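Local coordinates for superantigen-like protein (Staphylococcus aureus, PDB 4O1N), which probably acts as a secreted virulence factor that cleaves host proteins, including collagens and cytokines, and belongs to the staphylococcal superantigen-like toxins, at residues A[108-119]-A[133-141]. Sequence-based numbering, arbitrary orientation.
Sequences NSVQYIDYINTP and DFYYISKED
Asn117 and Ile137 form a single antiparallel bridge, a hydrogen-bonded pair with CA atoms 5.4 Å apart. Asn117 N donates to Ile137 O, and Ile137 N returns a more bent bond to Asn117 O. Two residues along 108-119 and two back along 133-141, Tyr135 N donates to Pro119 O at 3.1 Å. This pairing carries on, beyond the regular strands, the hairpin of 120-125 and 128-134 at the edge of the beta-grasp sheet. At the far end of the contact, the start of 108-119, residues Asn108 to Val110, meets Glu140.

Here the bonds run between side chains and backbone. Asn108 OD1 accepts from Glu140 N at 2.8 Å, nearly straight at 174°. The other branch of the amide, ND2, gives a hydrogen to Ser138 O at 3.0 Å, with that oxygen close to the amide plane. The two bonds fix the flip of the amide. Glu140 answers with its carboxylate, which lies stacked on the Asn108 amide, the planes 6° apart. Its OE2 receives Val110 N through the syn lone pair, while Ser109 N meets OE1 from above the carboxylate plane. The Glu140 chain is extended beyond CG (chi2 167°), which carries the carboxylate to these two N-H groups.

Apolar contacts line the bridge. Pro119 CG touches Ile137 CD1 at 3.5 Å, and both residues reach Ile203 of strand 203-210. Thr118 CG2 sits over one face of the Tyr136 ring, 3.3 Å from CE1. Ile116 CG2 lies at the edge of that ring.

The contact therefore ties the loop between strands 98-106 (OB-fold) and 120-125 (beta-grasp) to the beta-grasp side. Asn108 grips backbone at Ser138 and Glu140; the Glu140 carboxylate grips Ser109 and Val110, whose N-H groups probably help to stabilise its negative charge.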
ATOM      1  N   ASN A 108      -0.535   8.148 -13.075  1.00 33.15           N
ATOM      2  CA  ASN A 108      -0.196   7.569 -14.363  1.00 37.64           C
ATOM      3  C   ASN A 108       0.151   8.692 -15.338  1.00 37.74           C
ATOM      4  O   ASN A 108      -0.513   9.727 -15.413  1.00 38.48           O
ATOM      5  CB  ASN A 108      -1.330   6.684 -14.909  1.00 38.74           C
ATOM      6  CG  ASN A 108      -1.389   5.314 -14.248  1.00 37.99           C
ATOM      7  OD1 ASN A 108      -0.542   4.957 -13.422  1.00 37.39           O
ATOM      8  ND2 ASN A 108      -2.402   4.546 -14.611  1.00 35.78           N
ATOM      9  N   SER A 109       1.231   8.472 -16.051  1.00 37.92           N
ATOM     10  CA  SER A 109       1.668   9.359 -17.076  1.00 39.85           C
ATOM     11  C   SER A 109       0.889   9.166 -18.389  1.00 41.18           C
ATOM     12  O   SER A 109       0.813  10.080 -19.186  1.00 42.20           O
ATOM     13  CB  SER A 109       3.175   9.198 -17.223  1.00 40.03           C
ATOM     14  OG  SER A 109       3.665   9.987 -18.276  1.00 43.58           O
ATOM     15  N   VAL A 110       0.250   8.022 -18.596  1.00 42.99           N
ATOM     16  CA  VAL A 110      -0.806   7.926 -19.642  1.00 44.86           C
ATOM     17  C   VAL A 110      -2.198   8.043 -18.991  1.00 40.67           C
ATOM     18  O   VAL A 110      -2.643   7.143 -18.255  1.00 37.44           O
ATOM     19  CB  VAL A 110      -0.658   6.672 -20.578  1.00 47.58           C
ATOM     20  CG1 VAL A 110       0.088   5.523 -19.912  1.00 50.22           C
ATOM     21  CG2 VAL A 110      -2.004   6.180 -21.132  1.00 46.78           C
ATOM     22  N   GLN A 111      -2.864   9.169 -19.246  1.00 39.43           N
ATOM     23  CA  GLN A 111      -4.147   9.470 -18.595  1.00 39.23           C
ATOM     24  C   GLN A 111      -5.345   9.140 -19.450  1.00 37.93           C
ATOM     25  O   GLN A 111      -6.440   9.011 -18.940  1.00 38.42           O
ATOM     26  CB  GLN A 111      -4.242  10.956 -18.190  1.00 39.68           C
ATOM     27  CG  GLN A 111      -3.638  11.277 -16.822  1.00 44.88           C
ATOM     28  CD  GLN A 111      -4.191  10.415 -15.659  1.00 45.62           C
ATOM     29  OE1 GLN A 111      -3.440   9.871 -14.828  1.00 39.49           O
ATOM     30  NE2 GLN A 111      -5.516  10.302 -15.603  1.00 48.05           N
ATOM     31  N   TYR A 112      -5.172   9.047 -20.756  1.00 38.35           N
ATOM     32  CA  TYR A 112      -6.339   9.040 -21.642  1.00 39.54           C
ATOM     33  C   TYR A 112      -6.793   7.640 -21.970  1.00 38.77           C
ATOM     34  O   TYR A 112      -7.873   7.452 -22.486  1.00 40.23           O
ATOM     35  CB  TYR A 112      -6.082   9.864 -22.918  1.00 41.04           C
ATOM     36  CG  TYR A 112      -5.398   9.117 -24.020  1.00 42.02           C
ATOM     37  CD1 TYR A 112      -4.052   8.761 -23.930  1.00 44.30           C
ATOM     38  CD2 TYR A 112      -6.070   8.801 -25.164  1.00 44.61           C
ATOM     39  CE1 TYR A 112      -3.412   8.070 -24.947  1.00 46.03           C
ATOM     40  CE2 TYR A 112      -5.434   8.124 -26.188  1.00 50.56           C
ATOM     41  CZ  TYR A 112      -4.110   7.751 -26.071  1.00 49.23           C
ATOM     42  OH  TYR A 112      -3.527   7.063 -27.109  1.00 57.29           O
ATOM     43  N   ILE A 113      -5.958   6.657 -21.679  1.00 40.37           N
ATOM     44  CA  ILE A 113      -6.393   5.280 -21.611  1.00 39.18           C
ATOM     45  C   ILE A 113      -5.997   4.705 -20.256  1.00 39.10           C
ATOM     46  O   ILE A 113      -4.875   4.966 -19.750  1.00 35.76           O
ATOM     47  CB  ILE A 113      -5.701   4.450 -22.667  1.00 41.35           C
ATOM     48  CG1 ILE A 113      -5.930   5.060 -24.044  1.00 44.72           C
ATOM     49  CG2 ILE A 113      -6.186   3.018 -22.588  1.00 41.84           C
ATOM     50  CD1 ILE A 113      -5.172   4.353 -25.150  1.00 47.27           C
ATOM     51  N   ASP A 114      -6.902   3.918 -19.681  1.00 37.28           N
ATOM     52  CA  ASP A 114      -6.613   3.185 -18.448  1.00 38.25           C
ATOM     53  C   ASP A 114      -6.227   1.722 -18.747  1.00 36.10           C
ATOM     54  O   ASP A 114      -7.092   0.861 -18.875  1.00 36.41           O
ATOM     55  CB  ASP A 114      -7.834   3.237 -17.512  1.00 40.60           C
ATOM     56  CG  ASP A 114      -7.576   2.591 -16.139  1.00 41.74           C
ATOM     57  OD1 ASP A 114      -8.595   2.314 -15.472  1.00 41.38           O
ATOM     58  OD2 ASP A 114      -6.385   2.369 -15.731  1.00 44.02           O
ATOM     59  N   TYR A 115      -4.927   1.458 -18.845  1.00 34.07           N
ATOM     60  CA  TYR A 115      -4.412   0.106 -18.981  1.00 33.77           C
ATOM     61  C   TYR A 115      -4.448  -0.685 -17.639  1.00 32.86           C
ATOM     62  O   TYR A 115      -4.094  -0.175 -16.584  1.00 34.19           O
ATOM     63  CB  TYR A 115      -3.002   0.144 -19.574  1.00 33.93           C
ATOM     64  CG  TYR A 115      -2.974   0.587 -21.023  1.00 35.25           C
ATOM     65  CD1 TYR A 115      -2.455   1.811 -21.391  1.00 35.96           C
ATOM     66  CD2 TYR A 115      -3.518  -0.209 -22.035  1.00 36.77           C
ATOM     67  CE1 TYR A 115      -2.456   2.218 -22.719  1.00 36.67           C
ATOM     68  CE2 TYR A 115      -3.513   0.200 -23.360  1.00 35.24           C
ATOM     69  CZ  TYR A 115      -2.976   1.412 -23.690  1.00 36.13           C
ATOM     70  OH  TYR A 115      -2.954   1.835 -24.996  1.00 38.45           O
ATOM     71  N   ILE A 116      -4.945  -1.909 -17.677  1.00 32.65           N
ATOM     72  CA  ILE A 116      -4.943  -2.732 -16.491  1.00 33.40           C
ATOM     73  C   ILE A 116      -4.202  -4.006 -16.812  1.00 31.33           C
ATOM     74  O   ILE A 116      -4.581  -4.700 -17.727  1.00 31.21           O
ATOM     75  CB  ILE A 116      -6.376  -3.040 -16.009  1.00 34.68           C
ATOM     76  CG1 ILE A 116      -7.178  -1.737 -15.787  1.00 33.83           C
ATOM     77  CG2 ILE A 116      -6.323  -3.782 -14.679  1.00 35.11           C
ATOM     78  CD1 ILE A 116      -8.665  -1.955 -15.679  1.00 33.63           C
ATOM     79  N   ASN A 117      -3.144  -4.314 -16.083  1.00 31.06           N
ATOM     80  CA  ASN A 117      -2.391  -5.549 -16.388  1.00 33.78           C
ATOM     81  C   ASN A 117      -2.518  -6.613 -15.307  1.00 30.50           C
ATOM     82  O   ASN A 117      -2.440  -6.306 -14.120  1.00 29.82           O
ATOM     83  CB  ASN A 117      -0.912  -5.250 -16.679  1.00 36.58           C
ATOM     84  CG  ASN A 117      -0.467  -3.894 -16.139  1.00 43.80           C
ATOM     85  OD1 ASN A 117      -0.281  -3.730 -14.929  1.00 48.44           O
ATOM     86  ND2 ASN A 117      -0.306  -2.900 -17.037  1.00 46.50           N
ATOM     87  N   THR A 118      -2.709  -7.858 -15.714  1.00 29.17           N
ATOM     88  CA  THR A 118      -2.589  -8.973 -14.775  1.00 30.72           C
ATOM     89  C   THR A 118      -1.121  -9.426 -14.478  1.00 30.97           C
ATOM     90  O   THR A 118      -0.275  -9.409 -15.359  1.00 32.38           O
ATOM     91  CB  THR A 118      -3.419 -10.184 -15.269  1.00 30.95           C
ATOM     92  OG1 THR A 118      -2.983 -10.605 -16.568  1.00 29.92           O
ATOM     93  CG2 THR A 118      -4.897  -9.833 -15.320  1.00 30.52           C
ATOM     94  N   PRO A 119      -0.806  -9.779 -13.224  1.00 33.42           N
ATOM     95  CA  PRO A 119       0.249 -10.741 -12.930  1.00 35.37           C
ATOM     96  C   PRO A 119      -0.357 -11.955 -12.283  1.00 33.44           C
ATOM     97  O   PRO A 119      -1.542 -11.935 -11.934  1.00 32.88           O
ATOM     98  CB  PRO A 119       1.128 -10.014 -11.906  1.00 35.92           C
ATOM     99  CG  PRO A 119       0.185  -9.221 -11.119  1.00 38.01           C
ATOM    100  CD  PRO A 119      -1.022  -8.933 -12.040  1.00 39.89           C
ATOM    101  N   ASP A 133      -4.532 -17.628  -9.593  1.00 33.86           N
ATOM    102  CA  ASP A 133      -5.306 -16.722 -10.469  1.00 31.74           C
ATOM    103  C   ASP A 133      -4.514 -15.470 -10.781  1.00 31.08           C
ATOM    104  O   ASP A 133      -3.296 -15.567 -11.017  1.00 33.44           O
ATOM    105  CB  ASP A 133      -6.688 -16.389  -9.860  1.00 30.56           C
ATOM    106  CG  ASP A 133      -7.688 -15.898 -10.917  1.00 30.99           C
ATOM    107  OD1 ASP A 133      -8.421 -16.736 -11.478  1.00 34.50           O
ATOM    108  OD2 ASP A 133      -7.719 -14.687 -11.253  1.00 31.63           O
ATOM    109  N   PHE A 134      -5.174 -14.308 -10.754  1.00 29.18           N
ATOM    110  CA  PHE A 134      -4.584 -13.060 -11.169  1.00 28.83           C
ATOM    111  C   PHE A 134      -4.827 -11.945 -10.192  1.00 28.65           C
ATOM    112  O   PHE A 134      -5.847 -11.942  -9.507  1.00 27.87           O
ATOM    113  CB  PHE A 134      -5.196 -12.659 -12.486  1.00 29.26           C
ATOM    114  CG  PHE A 134      -4.850 -13.580 -13.615  1.00 30.35           C
ATOM    115  CD1 PHE A 134      -3.531 -13.773 -13.991  1.00 30.76           C
ATOM    116  CD2 PHE A 134      -5.836 -14.211 -14.339  1.00 30.90           C
ATOM    117  CE1 PHE A 134      -3.204 -14.581 -15.057  1.00 29.75           C
ATOM    118  CE2 PHE A 134      -5.508 -15.032 -15.410  1.00 31.10           C
ATOM    119  CZ  PHE A 134      -4.195 -15.206 -15.771  1.00 30.17           C
ATOM    120  N   TYR A 135      -3.871 -11.001 -10.145  1.00 29.02           N
ATOM    121  CA  TYR A 135      -4.003  -9.737  -9.424  1.00 28.96           C
ATOM    122  C   TYR A 135      -4.080  -8.636 -10.495  1.00 29.47           C
ATOM    123  O   TYR A 135      -3.347  -8.687 -11.462  1.00 28.23           O
ATOM    124  CB  TYR A 135      -2.832  -9.528  -8.466  1.00 28.49           C
ATOM    125  CG  TYR A 135      -3.019  -8.399  -7.484  1.00 30.61           C
ATOM    126  CD1 TYR A 135      -3.649  -8.589  -6.250  1.00 31.13           C
ATOM    127  CD2 TYR A 135      -2.574  -7.116  -7.795  1.00 33.07           C
ATOM    128  CE1 TYR A 135      -3.804  -7.531  -5.349  1.00 33.39           C
ATOM    129  CE2 TYR A 135      -2.730  -6.052  -6.918  1.00 34.58           C
ATOM    130  CZ  TYR A 135      -3.347  -6.257  -5.690  1.00 35.84           C
ATOM    131  OH  TYR A 135      -3.491  -5.179  -4.824  1.00 37.63           O
ATOM    132  N   TYR A 136      -4.970  -7.655 -10.353  1.00 29.12           N
ATOM    133  CA  TYR A 136      -5.107  -6.634 -11.401  1.00 30.11           C
ATOM    134  C   TYR A 136      -4.506  -5.308 -10.953  1.00 30.42           C
ATOM    135  O   TYR A 136      -4.671  -4.923  -9.826  1.00 29.69           O
ATOM    136  CB  TYR A 136      -6.574  -6.493 -11.797  1.00 30.56           C
ATOM    137  CG  TYR A 136      -7.161  -7.789 -12.353  1.00 30.33           C
ATOM    138  CD1 TYR A 136      -7.435  -7.926 -13.723  1.00 30.22           C
ATOM    139  CD2 TYR A 136      -7.423  -8.888 -11.513  1.00 29.19           C
ATOM    140  CE1 TYR A 136      -7.956  -9.107 -14.219  1.00 30.73           C
ATOM    141  CE2 TYR A 136      -7.932 -10.083 -12.018  1.00 27.27           C
ATOM    142  CZ  TYR A 136      -8.194 -10.179 -13.355  1.00 27.73           C
ATOM    143  OH  TYR A 136      -8.701 -11.324 -13.887  1.00 28.27           O
ATOM    144  N   ILE A 137      -3.789  -4.631 -11.847  1.00 32.72           N
ATOM    145  CA  ILE A 137      -2.996  -3.469 -11.490  1.00 34.57           C
ATOM    146  C   ILE A 137      -3.158  -2.382 -12.516  1.00 38.80           C
ATOM    147  O   ILE A 137      -2.859  -2.585 -13.693  1.00 41.69           O
ATOM    148  CB  ILE A 137      -1.505  -3.803 -11.492  1.00 36.86           C
ATOM    149  CG1 ILE A 137      -1.213  -4.976 -10.566  1.00 38.54           C
ATOM    150  CG2 ILE A 137      -0.683  -2.593 -11.082  1.00 36.19           C
ATOM    151  CD1 ILE A 137      -0.013  -5.760 -11.027  1.00 41.17           C
ATOM    152  N   SER A 138      -3.620  -1.222 -12.070  1.00 42.90           N
ATOM    153  CA  SER A 138      -3.932  -0.139 -12.984  1.00 43.38           C
ATOM    154  C   SER A 138      -2.851   0.901 -12.932  1.00 42.94           C
ATOM    155  O   SER A 138      -2.804   1.727 -13.809  1.00 49.51           O
ATOM    156  CB  SER A 138      -5.295   0.489 -12.636  1.00 44.31           C
ATOM    157  OG  SER A 138      -5.262   1.132 -11.367  1.00 48.84           O
ATOM    158  N   LYS A 139      -1.986   0.861 -11.908  1.00 39.73           N
ATOM    159  CA  LYS A 139      -1.088   1.974 -11.584  1.00 33.51           C
ATOM    160  C   LYS A 139       0.358   1.714 -12.010  1.00 34.46           C
ATOM    161  O   LYS A 139       0.933   0.653 -11.724  1.00 31.18           O
ATOM    162  CB  LYS A 139      -1.146   2.313 -10.084  1.00 30.91           C
ATOM    163  CG  LYS A 139      -2.292   3.239  -9.700  1.00 29.16           C
ATOM    164  CD  LYS A 139      -2.414   3.503  -8.198  1.00 30.08           C
ATOM    165  CE  LYS A 139      -1.108   3.942  -7.503  1.00 29.18           C
ATOM    166  NZ  LYS A 139      -0.463   5.151  -8.079  1.00 28.14           N
ATOM    167  N   GLU A 140       0.938   2.713 -12.684  1.00 35.13           N
ATOM    168  CA  GLU A 140       2.307   2.664 -13.144  1.00 35.70           C
ATOM    169  C   GLU A 140       3.246   2.649 -11.973  1.00 34.24           C
ATOM    170  O   GLU A 140       4.190   1.876 -11.965  1.00 37.42           O
ATOM    171  CB  GLU A 140       2.623   3.865 -14.049  1.00 41.05           C
ATOM    172  CG  GLU A 140       1.924   3.834 -15.409  1.00 43.64           C
ATOM    173  CD  GLU A 140       1.994   5.153 -16.173  1.00 47.99           C
ATOM    174  OE1 GLU A 140       2.982   5.938 -16.001  1.00 41.42           O
ATOM    175  OE2 GLU A 140       1.030   5.386 -16.956  1.00 51.27           O
ATOM    176  N   ASP A 141       3.004   3.536 -11.004  1.00 32.09           N
ATOM    177  CA  ASP A 141       3.843   3.687  -9.800  1.00 27.88           C
ATOM    178  C   ASP A 141       2.980   3.318  -8.586  1.00 26.98           C
ATOM    179  O   ASP A 141       2.014   4.014  -8.275  1.00 26.32           O
ATOM    180  CB  ASP A 141       4.333   5.121  -9.697  1.00 28.38           C
ATOM    181  CG  ASP A 141       5.347   5.332  -8.571  1.00 29.14           C
ATOM    182  OD1 ASP A 141       6.237   4.476  -8.392  1.00 29.45           O
ATOM    183  OD2 ASP A 141       5.269   6.368  -7.883  1.00 26.56           O
TER